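Local coordinates for aminopeptidase C (Lactobacillus rhamnosus, PDB 4K7C), which probably acts as a papain-like cysteine aminopeptidase that removes residues from the N-terminal ends of peptides, at residues 60-64 with 384-389; 71-75 with 142-148; 315-321 with 362-368; 330-334 with 397-403; 351-355 with 404-409. All blocks are in the same frame, centred on the assembly; numbering follows the deposited sequence.

Interaction 1 (60-64 with 384-389)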
# COMPACT_ATOMS: atom_id res chain seq x y z
N ALA A 60 -27.77 1.10 5.90
CA ALA A 60 -26.34 1.23 6.02
C ALA A 60 -25.96 2.11 7.20
O ALA A 60 -26.69 3.06 7.59
CB ALA A 60 -25.71 1.73 4.71
N VAL A 61 -24.80 1.78 7.79
CA VAL A 61 -24.27 2.57 8.92
C VAL A 61 -23.59 3.89 8.57
O VAL A 61 -23.19 4.17 7.41
CB VAL A 61 -23.28 1.71 9.78
CG1 VAL A 61 -23.94 0.36 10.21
CG2 VAL A 61 -22.00 1.39 9.01
N SER A 62 -23.49 4.73 9.60
CA SER A 62 -22.78 6.00 9.53
C SER A 62 -21.37 5.78 10.16
O SER A 62 -21.06 4.67 10.67
CB SER A 62 -23.59 7.10 10.28
OG SER A 62 -23.93 6.69 11.59
N ASN A 63 -20.53 6.79 10.13
CA ASN A 63 -19.15 6.70 10.59
C ASN A 63 -18.71 8.02 11.15
O ASN A 63 -18.57 9.03 10.42
CB ASN A 63 -18.23 6.33 9.41
CG ASN A 63 -16.83 6.01 9.87
OD1 ASN A 63 -16.47 6.20 11.03
ND2 ASN A 63 -16.01 5.55 8.95
N GLN A 64 -18.50 8.05 12.46
CA GLN A 64 -18.06 9.22 13.21
C GLN A 64 -16.59 9.57 13.07
O GLN A 64 -16.17 10.67 13.45
CB GLN A 64 -18.42 8.99 14.69
CG GLN A 64 -17.48 8.06 15.44
CD GLN A 64 -18.06 7.60 16.72
OE1 GLN A 64 -19.16 7.03 16.76
NE2 GLN A 64 -17.41 7.95 17.79
N GLU A 384 -26.37 -1.54 15.95
CA GLU A 384 -25.87 -0.62 14.94
C GLU A 384 -24.77 0.23 15.49
O GLU A 384 -24.97 1.00 16.44
CB GLU A 384 -26.99 0.31 14.35
CG GLU A 384 -26.41 1.31 13.32
CD GLU A 384 -27.46 2.22 12.74
OE1 GLU A 384 -28.57 2.24 13.31
OE2 GLU A 384 -27.12 3.01 11.84
N ASN A 385 -23.57 0.09 14.90
CA ASN A 385 -22.44 0.90 15.32
C ASN A 385 -22.28 2.06 14.35
O ASN A 385 -23.02 2.12 13.40
CB ASN A 385 -21.13 0.11 15.47
CG ASN A 385 -20.17 0.72 16.53
OD1 ASN A 385 -20.31 1.84 17.02
ND2 ASN A 385 -19.17 -0.07 16.90
N SER A 386 -21.40 2.99 14.68
CA SER A 386 -21.18 4.26 13.92
C SER A 386 -19.70 4.41 13.57
O SER A 386 -19.09 5.51 13.63
CB SER A 386 -21.69 5.49 14.71
OG SER A 386 -21.14 5.58 16.02
N TRP A 387 -19.07 3.27 13.24
CA TRP A 387 -17.66 3.24 12.88
C TRP A 387 -17.45 2.88 11.43
O TRP A 387 -16.33 2.47 11.04
CB TRP A 387 -16.91 2.20 13.76
CG TRP A 387 -16.84 2.56 15.17
CD1 TRP A 387 -17.14 3.79 15.77
CD2 TRP A 387 -16.46 1.66 16.27
NE1 TRP A 387 -16.94 3.68 17.13
CE2 TRP A 387 -16.57 2.39 17.46
CE3 TRP A 387 -16.05 0.33 16.32
CZ2 TRP A 387 -16.23 1.86 18.70
CZ3 TRP A 387 -15.75 -0.25 17.59
CH2 TRP A 387 -15.88 0.50 18.77
N GLY A 388 -18.51 3.00 10.62
CA GLY A 388 -18.52 2.65 9.20
C GLY A 388 -18.60 1.14 8.99
O GLY A 388 -18.68 0.31 9.95
N GLU A 389 -18.50 0.78 7.74
CA GLU A 389 -18.86 -0.60 7.28
C GLU A 389 -17.75 -1.63 7.33
O GLU A 389 -18.02 -2.82 7.10
CB GLU A 389 -19.35 -0.60 5.84
CG GLU A 389 -20.61 0.16 5.61
CD GLU A 389 -21.20 -0.03 4.23
OE1 GLU A 389 -20.40 -0.06 3.22
OE2 GLU A 389 -22.46 -0.10 4.17
O HOH W 1 -23.74 -0.68 6.48
O HOH W 2 -24.52 4.03 12.20

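Interaction 2 (71-75 with 142-148)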
# COMPACT_ATOMS: atom_id res chain seq x y z
N TRP A 71 -22.73 9.30 20.84
CA TRP A 71 -24.06 9.62 21.40
C TRP A 71 -24.96 10.34 20.39
O TRP A 71 -26.11 10.02 20.27
CB TRP A 71 -23.92 10.45 22.66
CG TRP A 71 -23.25 11.82 22.49
CD1 TRP A 71 -21.97 12.10 22.06
CD2 TRP A 71 -23.84 13.08 22.81
NE1 TRP A 71 -21.75 13.44 22.06
CE2 TRP A 71 -22.86 14.07 22.57
CE3 TRP A 71 -25.08 13.47 23.28
CZ2 TRP A 71 -23.10 15.41 22.80
CZ3 TRP A 71 -25.31 14.83 23.54
CH2 TRP A 71 -24.34 15.76 23.30
N MSE A 72 -24.36 11.24 19.61
CA MSE A 72 -25.06 11.98 18.55
C MSE A 72 -25.40 11.11 17.35
O MSE A 72 -26.49 11.11 16.85
CB MSE A 72 -24.23 13.14 18.01
CG MSE A 72 -23.70 14.08 19.01
SE MSE A 72 -22.66 15.42 18.00
CE MSE A 72 -22.31 16.23 19.72
N PHE A 73 -24.42 10.34 16.90
CA PHE A 73 -24.61 9.41 15.80
C PHE A 73 -25.71 8.43 16.13
O PHE A 73 -26.61 8.20 15.29
CB PHE A 73 -23.29 8.66 15.42
CG PHE A 73 -22.42 9.47 14.48
CD1 PHE A 73 -22.30 9.12 13.14
CD2 PHE A 73 -21.76 10.55 14.93
CE1 PHE A 73 -21.54 9.86 12.28
CE2 PHE A 73 -20.97 11.33 14.08
CZ PHE A 73 -20.91 11.00 12.73
N ALA A 74 -25.67 7.91 17.36
CA ALA A 74 -26.68 6.94 17.77
C ALA A 74 -28.08 7.56 17.87
O ALA A 74 -29.07 7.01 17.37
CB ALA A 74 -26.30 6.28 19.06
N ALA A 75 -28.18 8.71 18.45
CA ALA A 75 -29.50 9.38 18.53
C ALA A 75 -29.98 9.67 17.13
O ALA A 75 -31.16 9.40 16.79
CB ALA A 75 -29.44 10.64 19.33
N TRP A 142 -28.20 11.14 26.24
CA TRP A 142 -29.43 11.28 25.46
C TRP A 142 -30.15 12.62 25.74
O TRP A 142 -30.49 13.33 24.81
CB TRP A 142 -30.40 10.12 25.78
CG TRP A 142 -31.72 10.38 25.13
CD1 TRP A 142 -32.79 11.05 25.68
CD2 TRP A 142 -32.10 10.08 23.78
NE1 TRP A 142 -33.79 11.17 24.76
CE2 TRP A 142 -33.41 10.58 23.59
CE3 TRP A 142 -31.48 9.42 22.72
CZ2 TRP A 142 -34.10 10.42 22.36
CZ3 TRP A 142 -32.18 9.23 21.54
CH2 TRP A 142 -33.47 9.76 21.35
N ASP A 143 -30.28 13.00 27.00
CA ASP A 143 -31.07 14.20 27.34
C ASP A 143 -30.37 15.47 26.84
O ASP A 143 -31.04 16.45 26.51
CB ASP A 143 -31.29 14.27 28.84
CG ASP A 143 -32.15 13.11 29.40
OD1 ASP A 143 -33.13 12.66 28.75
OD2 ASP A 143 -31.79 12.62 30.51
N MSE A 144 -29.04 15.43 26.80
CA MSE A 144 -28.26 16.53 26.18
C MSE A 144 -28.43 16.61 24.69
O MSE A 144 -28.45 17.69 24.11
CB MSE A 144 -26.78 16.31 26.56
CG MSE A 144 -26.56 16.58 28.03
SE MSE A 144 -24.84 15.82 28.66
CE MSE A 144 -23.55 16.88 27.64
N LEU A 145 -28.62 15.48 24.00
CA LEU A 145 -28.86 15.57 22.57
C LEU A 145 -30.28 16.13 22.35
O LEU A 145 -30.50 16.99 21.47
CB LEU A 145 -28.73 14.17 21.98
CG LEU A 145 -28.66 13.99 20.46
CD1 LEU A 145 -30.05 14.04 19.83
CD2 LEU A 145 -27.70 15.03 19.89
N SER A 146 -31.26 15.61 23.09
CA SER A 146 -32.60 16.20 23.03
C SER A 146 -32.62 17.69 23.24
O SER A 146 -33.30 18.41 22.48
CB SER A 146 -33.55 15.53 24.02
OG SER A 146 -33.82 14.32 23.49
N ALA A 147 -31.91 18.16 24.25
CA ALA A 147 -31.85 19.57 24.54
C ALA A 147 -31.42 20.34 23.29
O ALA A 147 -31.96 21.42 23.00
CB ALA A 147 -30.89 19.88 25.66
N LEU A 148 -30.42 19.80 22.57
CA LEU A 148 -29.95 20.43 21.37
C LEU A 148 -30.97 20.46 20.28
O LEU A 148 -31.14 21.50 19.66
CB LEU A 148 -28.64 19.77 20.83
CG LEU A 148 -27.45 19.94 21.77
CD1 LEU A 148 -26.36 18.95 21.40
CD2 LEU A 148 -26.92 21.36 21.72

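Interaction 3 (315-321 with 362-368)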
# COMPACT_ATOMS: atom_id res chain seq x y z
N VAL A 315 -33.47 1.23 19.62
CA VAL A 315 -33.28 1.67 20.99
C VAL A 315 -31.86 2.21 21.22
O VAL A 315 -30.88 1.42 21.12
CB VAL A 315 -33.54 0.49 21.99
CG1 VAL A 315 -33.35 0.90 23.42
CG2 VAL A 315 -34.95 -0.13 21.85
N TRP A 316 -31.71 3.49 21.52
CA TRP A 316 -30.43 4.06 21.86
C TRP A 316 -29.98 3.44 23.19
O TRP A 316 -30.80 3.27 24.13
CB TRP A 316 -30.56 5.56 22.03
CG TRP A 316 -29.39 6.41 22.24
CD1 TRP A 316 -28.82 7.25 21.38
CD2 TRP A 316 -28.69 6.67 23.51
NE1 TRP A 316 -27.83 7.96 21.92
CE2 TRP A 316 -27.70 7.63 23.24
CE3 TRP A 316 -28.71 6.07 24.77
CZ2 TRP A 316 -26.82 8.09 24.19
CZ3 TRP A 316 -27.87 6.58 25.73
CH2 TRP A 316 -26.92 7.55 25.46
N PHE A 317 -28.71 3.02 23.21
CA PHE A 317 -28.11 2.46 24.43
C PHE A 317 -26.68 2.80 24.66
O PHE A 317 -25.94 3.02 23.71
CB PHE A 317 -28.29 0.89 24.49
CG PHE A 317 -27.31 0.10 23.69
CD1 PHE A 317 -27.46 -0.03 22.33
CD2 PHE A 317 -26.29 -0.60 24.33
CE1 PHE A 317 -26.58 -0.73 21.56
CE2 PHE A 317 -25.43 -1.40 23.55
CZ PHE A 317 -25.59 -1.46 22.17
N GLY A 318 -26.32 2.86 25.96
CA GLY A 318 -25.01 3.16 26.47
C GLY A 318 -24.36 1.96 27.13
O GLY A 318 -24.98 1.26 27.89
N SER A 319 -23.11 1.70 26.76
CA SER A 319 -22.38 0.51 27.22
C SER A 319 -20.87 0.78 27.37
O SER A 319 -20.34 1.83 26.94
CB SER A 319 -22.58 -0.68 26.26
OG SER A 319 -22.01 -0.47 24.99
N ASP A 320 -20.17 -0.19 27.94
CA ASP A 320 -18.69 -0.11 27.99
C ASP A 320 -18.18 -1.02 26.89
O ASP A 320 -17.91 -2.18 27.11
CB ASP A 320 -18.21 -0.56 29.36
CG ASP A 320 -16.76 -0.33 29.62
OD1 ASP A 320 -16.01 -0.05 28.70
OD2 ASP A 320 -16.36 -0.43 30.83
N VAL A 321 -18.01 -0.46 25.68
CA VAL A 321 -17.79 -1.27 24.51
C VAL A 321 -16.41 -1.95 24.51
O VAL A 321 -16.27 -2.98 23.88
CB VAL A 321 -17.94 -0.41 23.25
CG1 VAL A 321 -16.75 0.57 23.07
CG2 VAL A 321 -18.21 -1.25 22.03
N MSE A 362 -20.27 3.73 31.26
CA MSE A 362 -20.61 3.91 29.82
C MSE A 362 -19.52 4.70 29.14
O MSE A 362 -19.11 5.73 29.64
CB MSE A 362 -21.96 4.64 29.51
CG MSE A 362 -22.02 5.16 28.05
SE MSE A 362 -23.75 6.11 27.75
CE MSE A 362 -23.96 6.33 25.86
N THR A 363 -19.03 4.19 28.02
CA THR A 363 -18.00 4.78 27.23
C THR A 363 -18.45 5.00 25.76
O THR A 363 -17.78 5.70 25.02
CB THR A 363 -16.73 3.93 27.21
OG1 THR A 363 -17.04 2.71 26.54
CG2 THR A 363 -16.21 3.67 28.64
N HIS A 364 -19.55 4.38 25.34
CA HIS A 364 -19.96 4.41 23.91
C HIS A 364 -21.49 4.22 23.81
O HIS A 364 -22.11 3.45 24.52
CB HIS A 364 -19.19 3.31 23.15
CG HIS A 364 -19.34 3.37 21.65
ND1 HIS A 364 -19.21 4.55 20.93
CD2 HIS A 364 -19.58 2.40 20.73
CE1 HIS A 364 -19.39 4.30 19.63
NE2 HIS A 364 -19.61 3.00 19.49
N ALA A 365 -22.10 4.94 22.89
CA ALA A 365 -23.55 4.87 22.64
C ALA A 365 -23.67 4.20 21.27
O ALA A 365 -22.95 4.58 20.30
CB ALA A 365 -24.17 6.30 22.55
N MSE A 366 -24.62 3.30 21.17
CA MSE A 366 -24.97 2.61 19.94
C MSE A 366 -26.49 2.46 19.95
O MSE A 366 -27.18 3.02 20.78
CB MSE A 366 -24.17 1.29 19.74
CG MSE A 366 -22.66 1.56 19.72
SE MSE A 366 -21.63 -0.13 19.57
CE MSE A 366 -21.93 -0.83 21.37
N VAL A 367 -27.01 1.65 19.01
CA VAL A 367 -28.41 1.45 18.82
C VAL A 367 -28.70 -0.08 18.69
O VAL A 367 -28.06 -0.78 17.90
CB VAL A 367 -28.93 2.25 17.57
CG1 VAL A 367 -30.41 1.93 17.29
CG2 VAL A 367 -28.69 3.71 17.69
N LEU A 368 -29.64 -0.56 19.49
CA LEU A 368 -30.25 -1.88 19.29
C LEU A 368 -31.23 -1.85 18.16
O LEU A 368 -32.17 -1.02 18.17
CB LEU A 368 -30.97 -2.38 20.58
CG LEU A 368 -30.06 -2.23 21.82
CD1 LEU A 368 -30.89 -2.45 23.04
CD2 LEU A 368 -28.91 -3.26 21.86
O HOH W 3 -23.42 1.18 23.51
O HOH W 4 -14.98 1.18 26.61

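Interaction 4 (330-334 with 397-403)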
# COMPACT_ATOMS: atom_id res chain seq x y z
N GLY A 330 -16.67 -7.28 15.58
CA GLY A 330 -17.93 -6.77 16.20
C GLY A 330 -18.70 -7.72 17.07
O GLY A 330 -19.89 -7.70 17.07
N ILE A 331 -17.97 -8.46 17.89
CA ILE A 331 -18.58 -9.38 18.79
C ILE A 331 -18.36 -8.88 20.23
O ILE A 331 -17.19 -8.65 20.68
CB ILE A 331 -17.92 -10.78 18.63
CG1 ILE A 331 -18.16 -11.37 17.26
CG2 ILE A 331 -18.48 -11.72 19.70
CD1 ILE A 331 -17.36 -12.61 16.91
N LEU A 332 -19.48 -8.69 20.93
CA LEU A 332 -19.49 -8.24 22.29
C LEU A 332 -20.05 -9.44 23.09
O LEU A 332 -21.26 -9.68 23.09
CB LEU A 332 -20.41 -7.02 22.42
CG LEU A 332 -20.25 -5.84 21.47
CD1 LEU A 332 -21.17 -4.62 21.71
CD2 LEU A 332 -18.82 -5.38 21.49
N ASP A 333 -19.20 -10.22 23.73
CA ASP A 333 -19.64 -11.46 24.34
C ASP A 333 -18.63 -11.70 25.47
O ASP A 333 -17.40 -11.62 25.29
CB ASP A 333 -19.69 -12.66 23.32
CG ASP A 333 -20.23 -13.96 23.93
OD1 ASP A 333 -20.67 -13.98 25.14
OD2 ASP A 333 -20.15 -14.98 23.17
N THR A 334 -19.19 -11.94 26.67
CA THR A 334 -18.40 -12.37 27.82
C THR A 334 -17.53 -13.62 27.49
O THR A 334 -16.54 -13.81 28.13
CB THR A 334 -19.30 -12.70 29.01
OG1 THR A 334 -20.28 -13.63 28.60
CG2 THR A 334 -19.94 -11.47 29.55
N PHE A 397 -22.79 -4.81 14.92
CA PHE A 397 -22.14 -5.62 15.96
C PHE A 397 -23.23 -6.59 16.51
O PHE A 397 -24.42 -6.44 16.18
CB PHE A 397 -21.60 -4.71 17.04
CG PHE A 397 -20.21 -4.14 16.79
CD1 PHE A 397 -19.77 -3.81 15.56
CD2 PHE A 397 -19.40 -3.84 17.87
CE1 PHE A 397 -18.51 -3.28 15.35
CE2 PHE A 397 -18.15 -3.33 17.68
CZ PHE A 397 -17.71 -3.06 16.41
N VAL A 398 -22.81 -7.56 17.32
CA VAL A 398 -23.71 -8.48 17.97
C VAL A 398 -23.26 -8.57 19.42
O VAL A 398 -22.01 -8.65 19.71
CB VAL A 398 -23.77 -9.81 17.25
CG1 VAL A 398 -22.38 -10.35 17.01
CG2 VAL A 398 -24.61 -10.80 18.06
N ALA A 399 -24.23 -8.53 20.37
CA ALA A 399 -23.90 -8.54 21.79
C ALA A 399 -24.65 -9.72 22.40
O ALA A 399 -25.87 -9.89 22.12
CB ALA A 399 -24.36 -7.30 22.50
N SER A 400 -23.93 -10.56 23.15
CA SER A 400 -24.57 -11.67 23.79
C SER A 400 -25.45 -11.12 24.95
O SER A 400 -25.20 -10.04 25.49
CB SER A 400 -23.56 -12.74 24.35
OG SER A 400 -22.85 -12.23 25.45
N ASP A 401 -26.45 -11.91 25.34
CA ASP A 401 -27.29 -11.51 26.45
C ASP A 401 -26.45 -11.42 27.75
O ASP A 401 -26.62 -10.51 28.57
CB ASP A 401 -28.47 -12.46 26.61
CG ASP A 401 -29.55 -11.82 27.43
OD1 ASP A 401 -29.91 -10.72 27.04
OD2 ASP A 401 -29.93 -12.36 28.51
N ALA A 402 -25.46 -12.32 27.94
CA ALA A 402 -24.58 -12.15 29.11
C ALA A 402 -23.80 -10.87 29.12
O ALA A 402 -23.57 -10.26 30.19
CB ALA A 402 -23.66 -13.38 29.26
N TRP A 403 -23.30 -10.49 27.93
CA TRP A 403 -22.61 -9.24 27.79
C TRP A 403 -23.51 -8.07 28.12
O TRP A 403 -23.08 -7.16 28.78
CB TRP A 403 -22.00 -9.07 26.37
CG TRP A 403 -20.97 -7.97 26.24
CD1 TRP A 403 -19.60 -8.11 26.30
CD2 TRP A 403 -21.20 -6.57 26.00
NE1 TRP A 403 -18.98 -6.90 26.08
CE2 TRP A 403 -19.94 -5.94 25.89
CE3 TRP A 403 -22.35 -5.80 25.89
CZ2 TRP A 403 -19.79 -4.58 25.70
CZ3 TRP A 403 -22.19 -4.43 25.64
CH2 TRP A 403 -20.93 -3.84 25.57

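Interaction 5 (351-355 with 404-409)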
# COMPACT_ATOMS: atom_id res chain seq x y z
N LYS A 351 -21.13 -6.30 38.48
CA LYS A 351 -21.42 -5.04 37.82
C LYS A 351 -21.30 -3.91 38.83
O LYS A 351 -20.70 -2.88 38.56
CB LYS A 351 -22.80 -5.14 37.17
CG LYS A 351 -23.16 -3.95 36.28
CD LYS A 351 -24.42 -4.23 35.54
CE LYS A 351 -24.73 -3.17 34.51
NZ LYS A 351 -25.89 -3.64 33.67
N ALA A 352 -21.82 -4.12 40.04
CA ALA A 352 -21.68 -3.10 41.08
C ALA A 352 -20.24 -2.82 41.45
O ALA A 352 -19.82 -1.70 41.71
CB ALA A 352 -22.44 -3.52 42.32
N GLU A 353 -19.48 -3.91 41.64
CA GLU A 353 -18.03 -3.72 41.96
C GLU A 353 -17.32 -2.99 40.81
O GLU A 353 -16.48 -2.13 41.08
CB GLU A 353 -17.37 -5.04 42.19
CG GLU A 353 -17.80 -5.70 43.48
CD GLU A 353 -17.38 -7.13 43.60
OE1 GLU A 353 -17.02 -7.81 42.60
OE2 GLU A 353 -17.43 -7.65 44.73
N ARG A 354 -17.59 -3.35 39.53
CA ARG A 354 -16.90 -2.63 38.46
C ARG A 354 -17.20 -1.13 38.42
O ARG A 354 -16.33 -0.34 38.22
CB ARG A 354 -17.23 -3.22 37.11
CG ARG A 354 -16.78 -4.63 36.89
CD ARG A 354 -16.83 -4.97 35.40
NE ARG A 354 -16.84 -6.38 35.12
CZ ARG A 354 -17.92 -7.16 35.15
NH1 ARG A 354 -19.18 -6.67 35.26
NH2 ARG A 354 -17.73 -8.42 34.86
N LEU A 355 -18.44 -0.74 38.75
CA LEU A 355 -18.76 0.69 38.86
C LEU A 355 -18.06 1.32 40.00
O LEU A 355 -17.50 2.39 39.83
CB LEU A 355 -20.32 0.91 39.02
CG LEU A 355 -21.12 0.51 37.73
CD1 LEU A 355 -22.62 0.38 37.88
CD2 LEU A 355 -20.86 1.54 36.63
N PHE A 404 -24.71 -8.08 27.59
CA PHE A 404 -25.70 -6.97 27.83
C PHE A 404 -25.90 -6.84 29.36
O PHE A 404 -25.82 -5.75 29.91
CB PHE A 404 -27.02 -7.43 27.16
CG PHE A 404 -28.07 -6.39 27.12
CD1 PHE A 404 -28.43 -5.87 25.90
CD2 PHE A 404 -28.65 -5.85 28.29
CE1 PHE A 404 -29.41 -4.89 25.81
CE2 PHE A 404 -29.66 -4.85 28.19
CZ PHE A 404 -30.01 -4.41 26.92
N ASP A 405 -26.09 -7.95 30.05
CA ASP A 405 -26.26 -7.93 31.51
C ASP A 405 -25.19 -7.19 32.24
O ASP A 405 -25.41 -6.47 33.20
CB ASP A 405 -26.42 -9.36 32.10
CG ASP A 405 -27.72 -10.03 31.73
OD1 ASP A 405 -28.60 -9.39 31.11
OD2 ASP A 405 -27.85 -11.24 32.01
N GLN A 406 -23.95 -7.44 31.83
CA GLN A 406 -22.85 -6.89 32.52
C GLN A 406 -22.50 -5.48 32.11
O GLN A 406 -22.13 -4.66 32.94
CB GLN A 406 -21.58 -7.76 32.29
CG GLN A 406 -21.48 -9.18 32.84
CD GLN A 406 -21.89 -9.27 34.28
OE1 GLN A 406 -21.47 -8.50 35.16
NE2 GLN A 406 -22.72 -10.20 34.53
N PHE A 407 -22.56 -5.18 30.80
CA PHE A 407 -21.88 -4.03 30.28
C PHE A 407 -22.76 -2.95 29.64
O PHE A 407 -22.26 -1.88 29.27
CB PHE A 407 -20.72 -4.41 29.30
CG PHE A 407 -19.69 -5.27 29.95
CD1 PHE A 407 -19.03 -4.82 31.10
CD2 PHE A 407 -19.50 -6.56 29.57
CE1 PHE A 407 -18.09 -5.65 31.75
CE2 PHE A 407 -18.57 -7.38 30.22
CZ PHE A 407 -17.87 -6.91 31.31
N VAL A 408 -24.04 -3.23 29.54
CA VAL A 408 -24.99 -2.17 29.16
C VAL A 408 -25.53 -1.46 30.42
O VAL A 408 -26.04 -2.15 31.35
CB VAL A 408 -26.15 -2.72 28.39
CG1 VAL A 408 -27.29 -1.65 28.10
CG2 VAL A 408 -25.68 -3.34 27.09
N TYR A 409 -25.43 -0.13 30.42
CA TYR A 409 -25.83 0.69 31.53
C TYR A 409 -27.04 1.59 31.26
O TYR A 409 -27.64 2.01 32.25
CB TYR A 409 -24.73 1.56 32.02
CG TYR A 409 -23.47 0.77 32.47
CD1 TYR A 409 -23.43 0.20 33.69
CD2 TYR A 409 -22.34 0.67 31.64
CE1 TYR A 409 -22.36 -0.55 34.14
CE2 TYR A 409 -21.22 -0.04 32.12
CZ TYR A 409 -21.23 -0.63 33.37
OH TYR A 409 -20.13 -1.33 33.83
O HOH W 5 -22.57 -8.75 37.70
O HOH W 6 -20.04 -4.18 34.71

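Interaction 1 (60-64 with 384-389)
Ser386 OG donates a 2.6 Å hydrogen bond to Gln64 OE1, with OG in the plane of the amide carbonyl. Gln64 gets there with CG tucked between its backbone N and carbonyl carbon (chi1 78°) and the rest of the chain extended, which also brings OE1 near the plane of the Trp387 indole, 3.9 Å from CD1 at its edge. Backbone bonds also join the loops: Gln64 N to Ser386 O (2.9 Å) and Gly388 N to Ser62 O (3.0 Å). Val61 presses CG2 to 3.4 Å from Gly388 C, while the Val61 and Glu384 side chains run past each other in opposite directions. The Glu384 carboxylate turns to His81 and Arg80, and a water joins its OE2 to Ser62 N and Asn385 O. Asn385 lays ND2 over one face of Trp387 and pairs OD1 with His364 NE2. The Asn-Ser-Trp sequence beside a glutamine six residues before Cys70 is consistent with a papain-like active site, where those positions hold the histidine's asparagine partner and the oxyanion-hole glutamine.

Interaction 2 (71-75 with 142-148)
Helix 70-87, the central helix of a papain-like fold, sets Trp71, Met72 and Ala75 against Met144, Leu145 and Leu148 of helix 142-152. The two short segments pass at 9.9 Å between axes with a crossing angle of -71°, and the contact between them is apolar. Trp71 does most of the touching: CG lies between the backbone N and carbonyl carbon (chi1 62°), which swings the six-membered ring out to the second helix. Its rim atom CZ3 comes to 3.4 Å from Leu145 N, which lies near the ring plane, and to 3.7 Å from Met144 CB. Met72, a selenomethionine, lays CG over one indole face, and the Trp71 NE1 proton goes to Asp138 O. One turn on, Ala75 CB is pressed tightly to Leu145 CD1 at 3.5 Å and reaches Trp142 CZ3 at 3.8 Å. Trp142 in turn meets Trp316 edge-to-face. This is steep helix-helix packing in the mainly helical half of a papain-like peptidase, near the N-terminal end of the central helix 70-87.

Interaction 3 (315-321 with 362-368)
Phe317 and Leu368 form the apolar centre, their side chains crossing at about a right angle: Leu368 CD2 lies over one ring face, 3.7 Å from the centroid in a CH-pi contact, and CG comes to 3.4 Å from Phe317 CD1. Strands 315-319 and 364-368 run antiparallel here, part of the beta half of the papain-like fold, and Phe317 with Met366 is a hydrogen-bonded pair. On this face selenomethionine Met366 bends at its last torsion (chi3 -72°), turning CE back toward Phe317 CZ and Val321 CG2, each 3.8 Å away. A water sits over the other side of the Phe317 ring, held by Phe317 O, His364 O and Ser319 OG. Trp316 leaves by the reverse face, where Ala365 CB stands 3.4 Å above the indole plane, and Trp316 NE1 bonds to Trp71 O. Selenomethionine Met362 makes an oblique Met-aromatic contact with the same indole, less certain because it has two conformers. His364 CB packs 3.7 Å from Val321 CG1. Toward the polar end the register slips in a classic beta bulge: Thr363 and His364 both face Ser319, whose O takes two protons, from His364 N, near the C=O axis but bent at the hydrogen, and from Thr363 N at 2.9 Å, 38° above the carbonyl plane. Beyond it a water lies 2.6 Å from Asp320 OD1, to which it donates, and 2.6 Å from Thr363 OG1.

Interaction 4 (330-334 with 397-403)
Leu332 sets CB squarely over the five-membered ring of Trp403, 3.7 Å from its centroid and 12° off the ring normal. The next atom, CG, passes Val398 O at 3.8 Å; it stands anti to the carbonyl carbon (chi1 -51°), and the two methyls diverge from it. CD1 continues over the indole to its far end, 3.9 Å from CH2, while Leu332 CD2 turns the other way to the edge of the Phe397 ring, 4.0 Å from Phe397 CD2. The leucine is thus wedged between an aromatic of the partner strand, Phe397, and one of the helix that follows it, Trp403. Strand 397-400 runs parallel to 331-332 in the beta half of the papain-like fold; Val398 N donates to Gly330 O, Leu332 N to Val398 O and Ser400 N to Leu332 O. On the other pairing of 331-332, with strand 325-326, Gly330 (positive phi) and Ile331 form a G1 beta bulge. Gly330 CA rests over the centre of the Phe397 ring, 3.4 Å from the centroid. At the other end the partner strand turns into helix 401-407, N-capped by Ser400, whose OG accepts from Trp403 N. The same OG donates to Asp333 OD1 at 2.8 Å, meeting the carboxylate from 52° out of its plane. Asp333 OD1 also takes the Asn335 N proton, and OD2 bonds to Ser44.

Interaction 5 (351-355 with 404-409)
Lys351 runs fully extended, CG anti to the backbone N (chi1 -172°), into the buried end of the contact. There NZ donates to Asp405 O (2.9 Å) and Val408 O (2.8 Å), and Asn265 OD1 is a third partner. Its methylenes lie alongside Tyr409, the two side chains running in opposite directions, with CE 3.6 Å from Tyr409 CE1. Leu355 CD2 reaches the same CE1, also at 3.6 Å, so one ring atom is packed against both. The partly exposed side is looser and wetter. Arg354 NH1 gives Gln406 OE1 a nearly straight bond (2.9 Å, 175° at the hydrogen), in the guanidinium plane and on an amide lone pair, though the two flat groups are turned 70° apart. Phe407 CE1 comes over one guanidinium face, 3.5 Å above its plane. One water bridges Lys351 N to Gln406 OE1, and another joins Arg354 NH1 to Gln406 O and lies 3.0 Å from Tyr409 OH, which also bonds Ser360. Because the buried ammonium meets neutral oxygens at the C-terminal end of helix 401-407, its charge is probably stabilised by carbonyl dipoles rather than by a carboxylate; Asp405 pairs with Lys302 instead.

Overall arrangement
Interaction 3 lies closest to the chain's centre and touches all four others. Interaction 2 packs the helical half against it through Trp316, and its chemistry is purely apolar, whereas interaction 3 adds strand pairing. Interaction 1, in partly buried loops, relies on backbone, amide and water bonds; through Asn385 with His364 it meets interaction 3 in what is probably the active site. Interactions 4 and 5 share helix 401-407: residues 330-334 meet its N-cap, residues 351-355 its C-terminal end. Both sit farther out and join polar bonds to aromatic packing, interaction 5 being the one in which a lysine and an arginine donate across the contact. Interactions 2 and 5 do not touch.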